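Local atomic coordinates of putative adenosine kinase (Schistosoma mansoni, PDB entry 3VAS), a protein that catalyses, as an adenosine kinase of the ribokinase-like pfkB family, the phosphorylation of adenosine to AMP. Residues 55-58 with 62-65; 82-87 with 186-191; 150-155 with 314-319. All blocks are in the same frame, centred on the assembly; numbering follows the deposited sequence.

Interaction 1 of 3, residues 55-58 with 62-65; sequences NIVL and KHMT. With ADN (adenosine), chain C.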
ATOM      1  N   ASN A  55      -3.062  11.682  -7.524  1.00 43.41           N
ATOM      2  CA  ASN A  55      -4.278  11.148  -6.935  1.00 40.84           C
ATOM      3  C   ASN A  55      -4.674   9.806  -7.542  1.00 33.16           C
ATOM      4  O   ASN A  55      -4.141   9.389  -8.570  1.00 28.05           O
ATOM      5  CB  ASN A  55      -5.424  12.156  -7.085  1.00 44.73           C
ATOM      6  CG  ASN A  55      -6.540  11.921  -6.086  1.00 47.82           C
ATOM      7  OD1 ASN A  55      -6.310  11.385  -4.999  1.00 47.41           O
ATOM      8  ND2 ASN A  55      -7.758  12.315  -6.451  1.00 49.93           N
ATOM      9  N   ILE A  56      -5.605   9.130  -6.886  1.00 32.95           N
ATOM     10  CA  ILE A  56      -6.186   7.915  -7.427  1.00 31.83           C
ATOM     11  C   ILE A  56      -7.700   7.955  -7.225  1.00 29.46           C
ATOM     12  O   ILE A  56      -8.183   8.347  -6.164  1.00 30.77           O
ATOM     13  CB  ILE A  56      -5.541   6.640  -6.803  1.00 30.04           C
ATOM     14  CG1 ILE A  56      -6.092   5.363  -7.455  1.00 32.52           C
ATOM     15  CG2 ILE A  56      -5.703   6.626  -5.289  1.00 29.82           C
ATOM     16  CD1 ILE A  56      -7.296   4.740  -6.752  1.00 33.55           C
ATOM     17  N   VAL A  57      -8.444   7.582  -8.260  1.00 26.25           N
ATOM     18  CA  VAL A  57      -9.886   7.431  -8.142  1.00 25.09           C
ATOM     19  C   VAL A  57     -10.309   6.043  -8.613  1.00 26.70           C
ATOM     20  O   VAL A  57      -9.655   5.440  -9.472  1.00 30.22           O
ATOM     21  CB  VAL A  57     -10.657   8.516  -8.936  1.00 28.12           C
ATOM     22  CG1 VAL A  57     -10.291   9.896  -8.429  1.00 34.94           C
ATOM     23  CG2 VAL A  57     -10.380   8.409 -10.428  1.00 24.51           C
ATOM     24  N   LEU A  58     -11.388   5.533  -8.030  1.00 23.42           N
ATOM     25  CA  LEU A  58     -11.975   4.282  -8.476  1.00 21.99           C
ATOM     26  C   LEU A  58     -12.877   4.590  -9.661  1.00 26.20           C
ATOM     27  O   LEU A  58     -13.747   5.458  -9.568  1.00 30.09           O
ATOM     28  CB  LEU A  58     -12.785   3.643  -7.348  1.00 21.03           C
ATOM     29  CG  LEU A  58     -12.022   3.278  -6.068  1.00 23.89           C
ATOM     30  CD1 LEU A  58     -12.956   2.678  -5.030  1.00 23.61           C
ATOM     31  CD2 LEU A  58     -10.874   2.316  -6.357  1.00 17.94           C
ATOM     32  N   LYS A  62     -18.357   7.149 -16.038  1.00 29.13           N
ATOM     33  CA  LYS A  62     -17.767   8.211 -16.851  1.00 30.88           C
ATOM     34  C   LYS A  62     -16.279   7.992 -17.139  1.00 30.20           C
ATOM     35  O   LYS A  62     -15.729   8.592 -18.061  1.00 33.42           O
ATOM     36  CB  LYS A  62     -17.974   9.577 -16.192  1.00 35.17           C
ATOM     37  CG  LYS A  62     -17.249   9.767 -14.870  1.00 38.14           C
ATOM     38  CD  LYS A  62     -17.602  11.110 -14.241  1.00 42.99           C
ATOM     39  CE  LYS A  62     -16.831  11.346 -12.948  1.00 45.89           C
ATOM     40  NZ  LYS A  62     -17.380  12.502 -12.178  1.00 48.21           N
ATOM     41  N   HIS A  63     -15.635   7.133 -16.353  1.00 24.85           N
ATOM     42  CA  HIS A  63     -14.200   6.872 -16.504  1.00 25.08           C
ATOM     43  C   HIS A  63     -13.900   5.727 -17.463  1.00 25.70           C
ATOM     44  O   HIS A  63     -12.777   5.599 -17.930  1.00 24.34           O
ATOM     45  CB  HIS A  63     -13.563   6.540 -15.153  1.00 21.79           C
ATOM     46  CG  HIS A  63     -13.596   7.668 -14.170  1.00 25.86           C
ATOM     47  ND1 HIS A  63     -14.376   7.643 -13.034  1.00 26.76           N
ATOM     48  CD2 HIS A  63     -12.943   8.853 -14.152  1.00 26.25           C
ATOM     49  CE1 HIS A  63     -14.202   8.766 -12.360  1.00 27.74           C
ATOM     50  NE2 HIS A  63     -13.338   9.516 -13.017  1.00 27.50           N
ATOM     51  N   MET A  64     -14.904   4.902 -17.753  1.00 26.71           N
ATOM     52  CA  MET A  64     -14.671   3.602 -18.384  1.00 24.89           C
ATOM     53  C   MET A  64     -13.991   3.637 -19.747  1.00 26.21           C
ATOM     54  O   MET A  64     -13.276   2.702 -20.102  1.00 27.98           O
ATOM     55  CB  MET A  64     -15.960   2.778 -18.452  1.00 25.23           C
ATOM     56  CG  MET A  64     -16.448   2.300 -17.096  1.00 27.71           C
ATOM     57  SD  MET A  64     -15.177   1.435 -16.142  1.00 35.53           S
ATOM     58  CE  MET A  64     -16.049   1.203 -14.591  1.00 51.51           C
ATOM     59  N   THR A  65     -14.191   4.710 -20.503  1.00 26.65           N
ATOM     60  CA  THR A  65     -13.593   4.799 -21.838  1.00 27.72           C
ATOM     61  C   THR A  65     -12.075   4.935 -21.799  1.00 26.93           C
ATOM     62  O   THR A  65     -11.410   4.705 -22.810  1.00 27.47           O
ATOM     63  CB  THR A  65     -14.176   5.966 -22.657  1.00 28.34           C
ATOM     64  OG1 THR A  65     -14.075   7.178 -21.900  1.00 27.25           O
ATOM     65  CG2 THR A  65     -15.641   5.700 -23.012  1.00 27.52           C
TER
HETATM   66  O5' ADN C 401       1.081   3.152  -4.897  1.00 27.17           O
HETATM   67  C5' ADN C 401       0.965   2.932  -6.301  1.00 25.47           C
HETATM   68  C4' ADN C 401       0.236   1.644  -6.596  1.00 23.30           C
HETATM   69  O4' ADN C 401      -1.112   1.727  -6.108  1.00 17.99           O
HETATM   70  C3' ADN C 401       0.115   1.253  -8.074  1.00 22.74           C
HETATM   71  O3' ADN C 401       0.981   0.152  -8.350  1.00 20.24           O
HETATM   72  C2' ADN C 401      -1.354   0.798  -8.229  1.00 23.49           C
HETATM   73  O2' ADN C 401      -1.518  -0.457  -8.852  1.00 25.17           O
HETATM   74  C1' ADN C 401      -1.864   0.767  -6.787  1.00 21.13           C
HETATM   75  N9  ADN C 401      -3.288   1.064  -6.639  1.00 17.71           N
HETATM   76  C8  ADN C 401      -3.962   2.036  -7.225  1.00 18.02           C
HETATM   77  N7  ADN C 401      -5.366   1.919  -6.799  1.00 19.53           N
HETATM   78  C5  ADN C 401      -5.470   0.798  -5.921  1.00 15.85           C
HETATM   79  C6  ADN C 401      -6.549   0.241  -5.242  1.00 14.75           C
HETATM   80  N6  ADN C 401      -7.859   0.820  -5.378  1.00 15.22           N
HETATM   81  N1  ADN C 401      -6.356  -0.879  -4.443  1.00 15.86           N
HETATM   82  C2  ADN C 401      -5.109  -1.435  -4.311  1.00 16.76           C
HETATM   83  N3  ADN C 401      -4.045  -0.885  -4.976  1.00 17.32           N
HETATM   84  C4  ADN C 401      -4.252   0.254  -5.796  1.00 16.30           C
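Val57 and His63 meet in the small lid of this ribokinase-like kinase, where strand 55-58 runs parallel to strand 150-157 and the chain then turns back toward helix 65-70. The contact is small and purely van der Waals, with no hydrogen bond between the segments. In Val57 a chi1 of -60° sets CG1 anti to the carbonyl carbon and leaves CG2 between the backbone N and the carbonyl carbon. The CG2 methyl lies over one face of the imidazole, 4.1 Å from His63 NE2; the two side chains cross at about a right angle. From within the loop Lys62 also covers a face of the ring, its CG 4.0 Å above the plane of the His63 imidazole and over its centre. The ring's rotation is further fixed by a hydrogen bond between His63 ND1 and the backbone N of Glu60. Leu58 O approaches the ring obliquely but stays 4.1 Å from His63 ND1, too far for a bond.

The other side of the strand serves the nucleoside. Ile56 and Leu58 belong to the adenosine pocket. Because Ile56 holds CG1 opposite its backbone N (chi1 -176°), its CD1 reaches to 3.4 Å from N7 of the base, while Leu58 CD2 lies 3.5 Å from the adenine N6.

Interaction 2 of 3, residues 82-87 with 186-191; sequences GATLNT and GFVINT. With ADN (adenosine), chain C.
Ala83 and Phe187 touch beside the bound adenosine, where the start of helix 83-95 faces the turn leading into helix 189-205 in the ribokinase-like fold. Across the two segments there is only van der Waals packing, with no hydrogen bond. Ala83 CB meets the edge of the phenyl ring in its plane, 3.5 Å from Phe187 CD1, and next to it along both segments Val188 CG2 lies 4.0 Å from Thr84 OG1. That hydroxyl has its polar partner in the backbone N of Ala185.

The ring's face is given to the ligand. A chi1 of -75° turns the phenyl ring of Phe187 against the base, and C6 of adenine stands 3.4 Å above the plane, offset toward the rim.

Hydrogen bonds come from the helix start. Gly82, the N-cap residue, gives its N-H to ADN O2' (3.1 Å between N and O2'), and Ala83 N donates almost straight to ADN N3 (3.2 Å, 169°). One turn on, Asn86 ND2 reaches ADN O3' with a more bent bond (146°) and is also bonded to Asp320 OD2, which steadies the amide.

From these two segments the base receives a backbone N-H at N3 and the phenyl face, the ribose a backbone N-H at O2' and the Asn86 amide at O3', so recognition of N3 probably depends on where the main chain lies rather than on a side-chain rotamer.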
ATOM      1  N   GLY A  82      -0.782  -3.070  -7.405  1.00 25.68           N
ATOM      2  CA  GLY A  82      -1.483  -3.363  -6.165  1.00 13.73           C
ATOM      3  C   GLY A  82      -0.650  -2.927  -4.968  1.00 14.97           C
ATOM      4  O   GLY A  82       0.458  -3.432  -4.753  1.00 20.33           O
ATOM      5  N   ALA A  83      -1.189  -1.993  -4.188  1.00 19.66           N
ATOM      6  CA  ALA A  83      -0.436  -1.349  -3.118  1.00 19.77           C
ATOM      7  C   ALA A  83       0.112  -2.331  -2.080  1.00 16.79           C
ATOM      8  O   ALA A  83       1.299  -2.299  -1.762  1.00 18.70           O
ATOM      9  CB  ALA A  83      -1.281  -0.270  -2.443  1.00 12.91           C
ATOM     10  N   THR A  84      -0.751  -3.197  -1.562  1.00 15.67           N
ATOM     11  CA  THR A  84      -0.342  -4.157  -0.546  1.00 17.25           C
ATOM     12  C   THR A  84       0.666  -5.144  -1.121  1.00 19.59           C
ATOM     13  O   THR A  84       1.665  -5.470  -0.480  1.00 20.09           O
ATOM     14  CB  THR A  84      -1.543  -4.938   0.029  1.00 18.83           C
ATOM     15  OG1 THR A  84      -2.492  -4.027   0.599  1.00 17.82           O
ATOM     16  CG2 THR A  84      -1.080  -5.928   1.103  1.00 15.83           C
ATOM     17  N   LEU A  85       0.400  -5.606  -2.339  1.00 18.66           N
ATOM     18  CA  LEU A  85       1.273  -6.565  -2.994  1.00 17.75           C
ATOM     19  C   LEU A  85       2.662  -5.971  -3.256  1.00 17.48           C
ATOM     20  O   LEU A  85       3.668  -6.643  -3.037  1.00 17.16           O
ATOM     21  CB  LEU A  85       0.636  -7.107  -4.285  1.00 15.82           C
ATOM     22  CG  LEU A  85       1.498  -8.080  -5.097  1.00 17.50           C
ATOM     23  CD1 LEU A  85       1.970  -9.260  -4.238  1.00 16.25           C
ATOM     24  CD2 LEU A  85       0.764  -8.579  -6.346  1.00 15.26           C
ATOM     25  N   ASN A  86       2.707  -4.717  -3.710  1.00 16.30           N
ATOM     26  CA  ASN A  86       3.974  -4.013  -3.905  1.00 17.64           C
ATOM     27  C   ASN A  86       4.830  -4.042  -2.633  1.00 21.39           C
ATOM     28  O   ASN A  86       6.008  -4.408  -2.666  1.00 20.49           O
ATOM     29  CB  ASN A  86       3.745  -2.550  -4.312  1.00 16.58           C
ATOM     30  CG  ASN A  86       3.267  -2.389  -5.751  1.00 19.86           C
ATOM     31  OD1 ASN A  86       3.318  -3.320  -6.557  1.00 22.23           O
ATOM     32  ND2 ASN A  86       2.822  -1.179  -6.083  1.00 15.83           N
ATOM     33  N   THR A  87       4.217  -3.668  -1.515  1.00 19.89           N
ATOM     34  CA  THR A  87       4.904  -3.594  -0.232  1.00 19.74           C
ATOM     35  C   THR A  87       5.384  -4.960   0.251  1.00 21.06           C
ATOM     36  O   THR A  87       6.546  -5.126   0.623  1.00 22.93           O
ATOM     37  CB  THR A  87       3.991  -2.952   0.837  1.00 14.75           C
ATOM     38  OG1 THR A  87       3.768  -1.578   0.503  1.00 17.05           O
ATOM     39  CG2 THR A  87       4.622  -3.029   2.219  1.00 15.40           C
ATOM     40  N   GLY A 186      -5.111   0.549   3.162  1.00 19.70           N
ATOM     41  CA  GLY A 186      -6.473   1.028   3.299  1.00 19.66           C
ATOM     42  C   GLY A 186      -7.337   0.686   2.101  1.00 18.83           C
ATOM     43  O   GLY A 186      -8.553   0.561   2.227  1.00 18.25           O
ATOM     44  N   PHE A 187      -6.702   0.533   0.940  1.00 17.68           N
ATOM     45  CA  PHE A 187      -7.388   0.197  -0.305  1.00 19.08           C
ATOM     46  C   PHE A 187      -8.288  -1.033  -0.198  1.00 19.42           C
ATOM     47  O   PHE A 187      -9.244  -1.175  -0.960  1.00 21.68           O
ATOM     48  CB  PHE A 187      -6.368  -0.045  -1.417  1.00 19.13           C
ATOM     49  CG  PHE A 187      -5.743   1.210  -1.967  1.00 22.06           C
ATOM     50  CD1 PHE A 187      -4.369   1.301  -2.123  1.00 19.32           C
ATOM     51  CD2 PHE A 187      -6.529   2.283  -2.357  1.00 23.80           C
ATOM     52  CE1 PHE A 187      -3.787   2.446  -2.637  1.00 19.09           C
ATOM     53  CE2 PHE A 187      -5.951   3.430  -2.872  1.00 22.86           C
ATOM     54  CZ  PHE A 187      -4.580   3.509  -3.012  1.00 22.20           C
ATOM     55  N   VAL A 188      -7.973  -1.922   0.736  1.00 17.37           N
ATOM     56  CA  VAL A 188      -8.704  -3.180   0.878  1.00 17.34           C
ATOM     57  C   VAL A 188     -10.070  -2.980   1.548  1.00 19.10           C
ATOM     58  O   VAL A 188     -10.933  -3.857   1.507  1.00 18.83           O
ATOM     59  CB  VAL A 188      -7.849  -4.226   1.623  1.00 18.82           C
ATOM     60  CG1 VAL A 188      -8.506  -5.601   1.590  1.00 18.02           C
ATOM     61  CG2 VAL A 188      -6.472  -4.296   0.983  1.00 17.35           C
ATOM     62  N   ILE A 189     -10.267  -1.808   2.145  1.00 20.77           N
ATOM     63  CA  ILE A 189     -11.567  -1.436   2.691  1.00 18.60           C
ATOM     64  C   ILE A 189     -12.660  -1.578   1.629  1.00 22.25           C
ATOM     65  O   ILE A 189     -13.768  -2.027   1.933  1.00 25.57           O
ATOM     66  CB  ILE A 189     -11.547   0.002   3.263  1.00 20.83           C
ATOM     67  CG1 ILE A 189     -10.741   0.038   4.567  1.00 21.43           C
ATOM     68  CG2 ILE A 189     -12.959   0.515   3.507  1.00 24.67           C
ATOM     69  CD1 ILE A 189     -10.380   1.432   5.043  1.00 16.72           C
ATOM     70  N   ASN A 190     -12.333  -1.231   0.382  1.00 18.73           N
ATOM     71  CA  ASN A 190     -13.298  -1.281  -0.717  1.00 19.15           C
ATOM     72  C   ASN A 190     -13.609  -2.692  -1.227  1.00 24.98           C
ATOM     73  O   ASN A 190     -14.644  -2.917  -1.860  1.00 29.58           O
ATOM     74  CB  ASN A 190     -12.822  -0.435  -1.904  1.00 16.86           C
ATOM     75  CG  ASN A 190     -12.676   1.040  -1.562  1.00 20.89           C
ATOM     76  OD1 ASN A 190     -11.688   1.673  -1.933  1.00 21.39           O
ATOM     77  ND2 ASN A 190     -13.660   1.595  -0.857  1.00 20.25           N
ATOM     78  N   THR A 191     -12.715  -3.639  -0.970  1.00 21.47           N
ATOM     79  CA  THR A 191     -12.847  -4.955  -1.583  1.00 21.81           C
ATOM     80  C   THR A 191     -13.224  -6.056  -0.596  1.00 23.23           C
ATOM     81  O   THR A 191     -14.031  -6.928  -0.917  1.00 26.30           O
ATOM     82  CB  THR A 191     -11.566  -5.360  -2.348  1.00 21.18           C
ATOM     83  OG1 THR A 191     -10.433  -5.255  -1.475  1.00 22.99           O
ATOM     84  CG2 THR A 191     -11.352  -4.454  -3.561  1.00 17.37           C
TER
HETATM   85  O5' ADN C 401       1.081   3.152  -4.897  1.00 27.17           O
HETATM   86  C5' ADN C 401       0.965   2.932  -6.301  1.00 25.47           C
HETATM   87  C4' ADN C 401       0.236   1.644  -6.596  1.00 23.30           C
HETATM   88  O4' ADN C 401      -1.112   1.727  -6.108  1.00 17.99           O
HETATM   89  C3' ADN C 401       0.115   1.253  -8.074  1.00 22.74           C
HETATM   90  O3' ADN C 401       0.981   0.152  -8.350  1.00 20.24           O
HETATM   91  C2' ADN C 401      -1.354   0.798  -8.229  1.00 23.49           C
HETATM   92  O2' ADN C 401      -1.518  -0.457  -8.852  1.00 25.17           O
HETATM   93  C1' ADN C 401      -1.864   0.767  -6.787  1.00 21.13           C
HETATM   94  N9  ADN C 401      -3.288   1.064  -6.639  1.00 17.71           N
HETATM   95  C8  ADN C 401      -3.962   2.036  -7.225  1.00 18.02           C
HETATM   96  N7  ADN C 401      -5.366   1.919  -6.799  1.00 19.53           N
HETATM   97  C5  ADN C 401      -5.470   0.798  -5.921  1.00 15.85           C
HETATM   98  C6  ADN C 401      -6.549   0.241  -5.242  1.00 14.75           C
HETATM   99  N6  ADN C 401      -7.859   0.820  -5.378  1.00 15.22           N
HETATM  100  N1  ADN C 401      -6.356  -0.879  -4.443  1.00 15.86           N
HETATM  101  C2  ADN C 401      -5.109  -1.435  -4.311  1.00 16.76           C
HETATM  102  N3  ADN C 401      -4.045  -0.885  -4.976  1.00 17.32           N
HETATM  103  C4  ADN C 401      -4.252   0.254  -5.796  1.00 16.30           C

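Interaction 3 of 3, residues 150-155 with 314-319; sequences RSMVTY and DTNGAG. With ADN (adenosine), chain C.
The pfkB signature Asp-Thr-Asn-Gly-Ala-Gly, just ahead of helix 318-330, meets lid strand 150-157 through Asn316, which faces Met152 and Arg150. In relatives the backbone at this helix start forms an anion hole for the transferred phosphate, and the geometry here is consistent with that role. Thr315 to Ala318 make a type II beta turn, closed by a hydrogen bond from Ala318 N to Thr315 O (3.1 Å). Gly317, at the N-cap, has a positive phi that suits glycine, and its CA comes within 3.8 Å of the adenosine O5'. Asp320 in the following helix is hydrogen-bonded to the nucleoside.

Asn316 makes the closest approach. Its CG is anti to the backbone N (chi1 -177°), which brings the amide oxygen close to Met152. Asn316 OD1 reaches Met152 SD at 3.4 Å and also lies 3.7 Å from ADN C5', so it touches both the thioether and the ribose end. This oxygen is buried with no hydrogen-bonding partner in the model. A weak bond from Asn316 N to Asp314 OD1 steadies the backbone, while Asp314 OD2 is held by Gly355 N.

Arg150 is poorly ordered, and its contacts are loose. Its guanidinium presents one face to Asn316 OD1, which stands 4.3 Å above the plane and offset toward the rim, and an edge to Thr315 OG1; a long, weak ion pair links NE to Asp54 instead.

Further along the strand, Thr154 adds to the pocket wall. Its chi1 of -61° directs the hydroxyl at the base, and Thr154 OG1 lies 2.8 Å from adenine N7.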
ATOM      1  N   ARG A 150       0.710  13.289 -12.665  1.00 58.76           N
ATOM      2  CA  ARG A 150       0.560  11.840 -12.656  1.00 55.38           C
ATOM      3  C   ARG A 150      -0.733  11.501 -11.911  1.00 47.77           C
ATOM      4  O   ARG A 150      -1.066  12.128 -10.900  1.00 46.25           O
ATOM      5  CB  ARG A 150       1.781  11.133 -12.051  1.00 59.38           C
ATOM      6  CG  ARG A 150       1.806  11.061 -10.534  1.00 65.00           C
ATOM      7  CD  ARG A 150       2.121   9.647 -10.056  1.00 69.23           C
ATOM      8  NE  ARG A 150       2.088   9.533  -8.597  1.00 72.74           N
ATOM      9  CZ  ARG A 150       0.985   9.308  -7.886  1.00 73.60           C
ATOM     10  NH1 ARG A 150      -0.189   9.176  -8.494  1.00 74.14           N
ATOM     11  NH2 ARG A 150       1.054   9.218  -6.565  1.00 72.49           N
ATOM     12  N   SER A 151      -1.475  10.527 -12.427  1.00 38.56           N
ATOM     13  CA  SER A 151      -2.805  10.251 -11.910  1.00 31.48           C
ATOM     14  C   SER A 151      -3.224   8.818 -12.223  1.00 27.37           C
ATOM     15  O   SER A 151      -2.886   8.276 -13.279  1.00 24.55           O
ATOM     16  CB  SER A 151      -3.808  11.247 -12.506  1.00 34.50           C
ATOM     17  OG  SER A 151      -4.971  11.360 -11.704  1.00 36.64           O
ATOM     18  N   MET A 152      -3.967   8.213 -11.303  1.00 23.64           N
ATOM     19  CA  MET A 152      -4.400   6.828 -11.459  1.00 24.12           C
ATOM     20  C   MET A 152      -5.916   6.672 -11.483  1.00 25.49           C
ATOM     21  O   MET A 152      -6.628   7.288 -10.690  1.00 26.48           O
ATOM     22  CB  MET A 152      -3.819   5.959 -10.341  1.00 20.38           C
ATOM     23  CG  MET A 152      -2.327   5.714 -10.473  1.00 27.95           C
ATOM     24  SD  MET A 152      -1.682   4.727  -9.115  1.00 29.89           S
ATOM     25  CE  MET A 152      -1.963   5.822  -7.726  1.00 78.29           C
ATOM     26  N   VAL A 153      -6.400   5.834 -12.398  1.00 26.44           N
ATOM     27  CA  VAL A 153      -7.800   5.428 -12.412  1.00 21.49           C
ATOM     28  C   VAL A 153      -7.877   3.910 -12.292  1.00 20.61           C
ATOM     29  O   VAL A 153      -7.419   3.181 -13.174  1.00 21.06           O
ATOM     30  CB  VAL A 153      -8.528   5.896 -13.685  1.00 24.08           C
ATOM     31  CG1 VAL A 153     -10.024   5.570 -13.594  1.00 23.94           C
ATOM     32  CG2 VAL A 153      -8.315   7.388 -13.895  1.00 25.77           C
ATOM     33  N   THR A 154      -8.457   3.440 -11.194  1.00 19.69           N
ATOM     34  CA  THR A 154      -8.441   2.023 -10.867  1.00 18.97           C
ATOM     35  C   THR A 154      -9.766   1.318 -11.136  1.00 21.04           C
ATOM     36  O   THR A 154     -10.816   1.752 -10.667  1.00 19.33           O
ATOM     37  CB  THR A 154      -8.082   1.812  -9.389  1.00 17.96           C
ATOM     38  OG1 THR A 154      -6.780   2.353  -9.142  1.00 17.84           O
ATOM     39  CG2 THR A 154      -8.089   0.332  -9.040  1.00 17.46           C
ATOM     40  N   TYR A 155      -9.703   0.236 -11.905  1.00 19.51           N
ATOM     41  CA  TYR A 155     -10.837  -0.668 -12.071  1.00 20.71           C
ATOM     42  C   TYR A 155     -10.540  -1.941 -11.284  1.00 20.57           C
ATOM     43  O   TYR A 155      -9.725  -2.761 -11.702  1.00 19.26           O
ATOM     44  CB  TYR A 155     -11.071  -1.003 -13.547  1.00 26.06           C
ATOM     45  CG  TYR A 155     -12.302  -1.862 -13.773  1.00 32.18           C
ATOM     46  CD1 TYR A 155     -13.576  -1.317 -13.669  1.00 34.38           C
ATOM     47  CD2 TYR A 155     -12.191  -3.215 -14.074  1.00 33.42           C
ATOM     48  CE1 TYR A 155     -14.706  -2.090 -13.859  1.00 38.22           C
ATOM     49  CE2 TYR A 155     -13.321  -4.000 -14.268  1.00 36.79           C
ATOM     50  CZ  TYR A 155     -14.574  -3.428 -14.160  1.00 40.49           C
ATOM     51  OH  TYR A 155     -15.705  -4.191 -14.351  1.00 46.86           O
ATOM     52  N   ASP A 314      10.243   7.847 -11.898  1.00 53.12           N
ATOM     53  CA  ASP A 314       8.823   7.598 -11.649  1.00 54.29           C
ATOM     54  C   ASP A 314       8.567   7.364 -10.160  1.00 53.48           C
ATOM     55  O   ASP A 314       8.979   6.346  -9.601  1.00 44.72           O
ATOM     56  CB  ASP A 314       8.331   6.402 -12.473  1.00 55.21           C
ATOM     57  CG  ASP A 314       6.822   6.209 -12.387  1.00 57.81           C
ATOM     58  OD1 ASP A 314       6.118   7.162 -11.991  1.00 60.06           O
ATOM     59  OD2 ASP A 314       6.338   5.104 -12.722  1.00 57.46           O
ATOM     60  N   THR A 315       7.878   8.312  -9.527  1.00 52.42           N
ATOM     61  CA  THR A 315       7.633   8.265  -8.085  1.00 50.74           C
ATOM     62  C   THR A 315       6.445   7.382  -7.707  1.00 50.09           C
ATOM     63  O   THR A 315       6.166   7.185  -6.523  1.00 42.02           O
ATOM     64  CB  THR A 315       7.401   9.674  -7.499  1.00 48.60           C
ATOM     65  OG1 THR A 315       6.237  10.260  -8.099  1.00 44.19           O
ATOM     66  CG2 THR A 315       8.609  10.564  -7.750  1.00 47.79           C
ATOM     67  N   ASN A 316       5.744   6.866  -8.711  1.00 50.93           N
ATOM     68  CA  ASN A 316       4.621   5.968  -8.476  1.00 53.85           C
ATOM     69  C   ASN A 316       5.066   4.723  -7.713  1.00 52.24           C
ATOM     70  O   ASN A 316       5.950   3.992  -8.160  1.00 43.39           O
ATOM     71  CB  ASN A 316       3.962   5.584  -9.805  1.00 59.43           C
ATOM     72  CG  ASN A 316       2.730   4.708  -9.623  1.00 62.85           C
ATOM     73  OD1 ASN A 316       1.697   5.164  -9.126  1.00 63.64           O
ATOM     74  ND2 ASN A 316       2.827   3.449 -10.049  1.00 63.04           N
ATOM     75  N   GLY A 317       4.469   4.503  -6.548  1.00 51.97           N
ATOM     76  CA  GLY A 317       4.785   3.339  -5.742  1.00 16.37           C
ATOM     77  C   GLY A 317       5.801   3.599  -4.636  1.00 20.97           C
ATOM     78  O   GLY A 317       6.075   2.706  -3.829  1.00 23.74           O
ATOM     79  N   ALA A 318       6.347   4.814  -4.596  1.00 30.54           N
ATOM     80  CA  ALA A 318       7.356   5.191  -3.605  1.00 27.72           C
ATOM     81  C   ALA A 318       6.879   4.979  -2.171  1.00 23.69           C
ATOM     82  O   ALA A 318       7.641   4.522  -1.317  1.00 24.16           O
ATOM     83  CB  ALA A 318       7.789   6.640  -3.810  1.00 27.46           C
ATOM     84  N   GLY A 319       5.620   5.318  -1.912  1.00 19.74           N
ATOM     85  CA  GLY A 319       5.016   5.101  -0.609  1.00 18.60           C
ATOM     86  C   GLY A 319       4.942   3.630  -0.234  1.00 20.11           C
ATOM     87  O   GLY A 319       5.152   3.271   0.926  1.00 20.74           O
TER
HETATM   88  O5' ADN C 401       1.081   3.152  -4.897  1.00 27.17           O
HETATM   89  C5' ADN C 401       0.965   2.932  -6.301  1.00 25.47           C
HETATM   90  C4' ADN C 401       0.236   1.644  -6.596  1.00 23.30           C
HETATM   91  O4' ADN C 401      -1.112   1.727  -6.108  1.00 17.99           O
HETATM   92  C3' ADN C 401       0.115   1.253  -8.074  1.00 22.74           C
HETATM   93  O3' ADN C 401       0.981   0.152  -8.350  1.00 20.24           O
HETATM   94  C2' ADN C 401      -1.354   0.798  -8.229  1.00 23.49           C
HETATM   95  O2' ADN C 401      -1.518  -0.457  -8.852  1.00 25.17           O
HETATM   96  C1' ADN C 401      -1.864   0.767  -6.787  1.00 21.13           C
HETATM   97  N9  ADN C 401      -3.288   1.064  -6.639  1.00 17.71           N
HETATM   98  C8  ADN C 401      -3.962   2.036  -7.225  1.00 18.02           C
HETATM   99  N7  ADN C 401      -5.366   1.919  -6.799  1.00 19.53           N
HETATM  100  C5  ADN C 401      -5.470   0.798  -5.921  1.00 15.85           C
HETATM  101  C6  ADN C 401      -6.549   0.241  -5.242  1.00 14.75           C
HETATM  102  N6  ADN C 401      -7.859   0.820  -5.378  1.00 15.22           N
HETATM  103  N1  ADN C 401      -6.356  -0.879  -4.443  1.00 15.86           N
HETATM  104  C2  ADN C 401      -5.109  -1.435  -4.311  1.00 16.76           C
HETATM  105  N3  ADN C 401      -4.045  -0.885  -4.976  1.00 17.32           N
HETATM  106  C4  ADN C 401      -4.252   0.254  -5.796  1.00 16.30           C

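In the fold
All three contacts include residues that touch the same adenosine: interaction 1 is centred about 17 Å from interaction 2 and 13 Å from interaction 3, and the centres of interactions 2 and 3 are also 13 Å apart. Interactions 1 and 3 share the lid, where neighbouring strands 55-58 and 150-157 are joined by probable backbone hydrogen bonds such as Val57 O to Thr154 N (2.9 Å). Interaction 2 reaches the lid through packing of Ile56 on Phe187, whereas interactions 2 and 3 do not touch. Along the chain, interaction 1 closes first; the segments of interactions 2 and 3 then alternate. Distant pieces of sequence thus converge on the nucleoside in a structure with its loop in the occluded conformation.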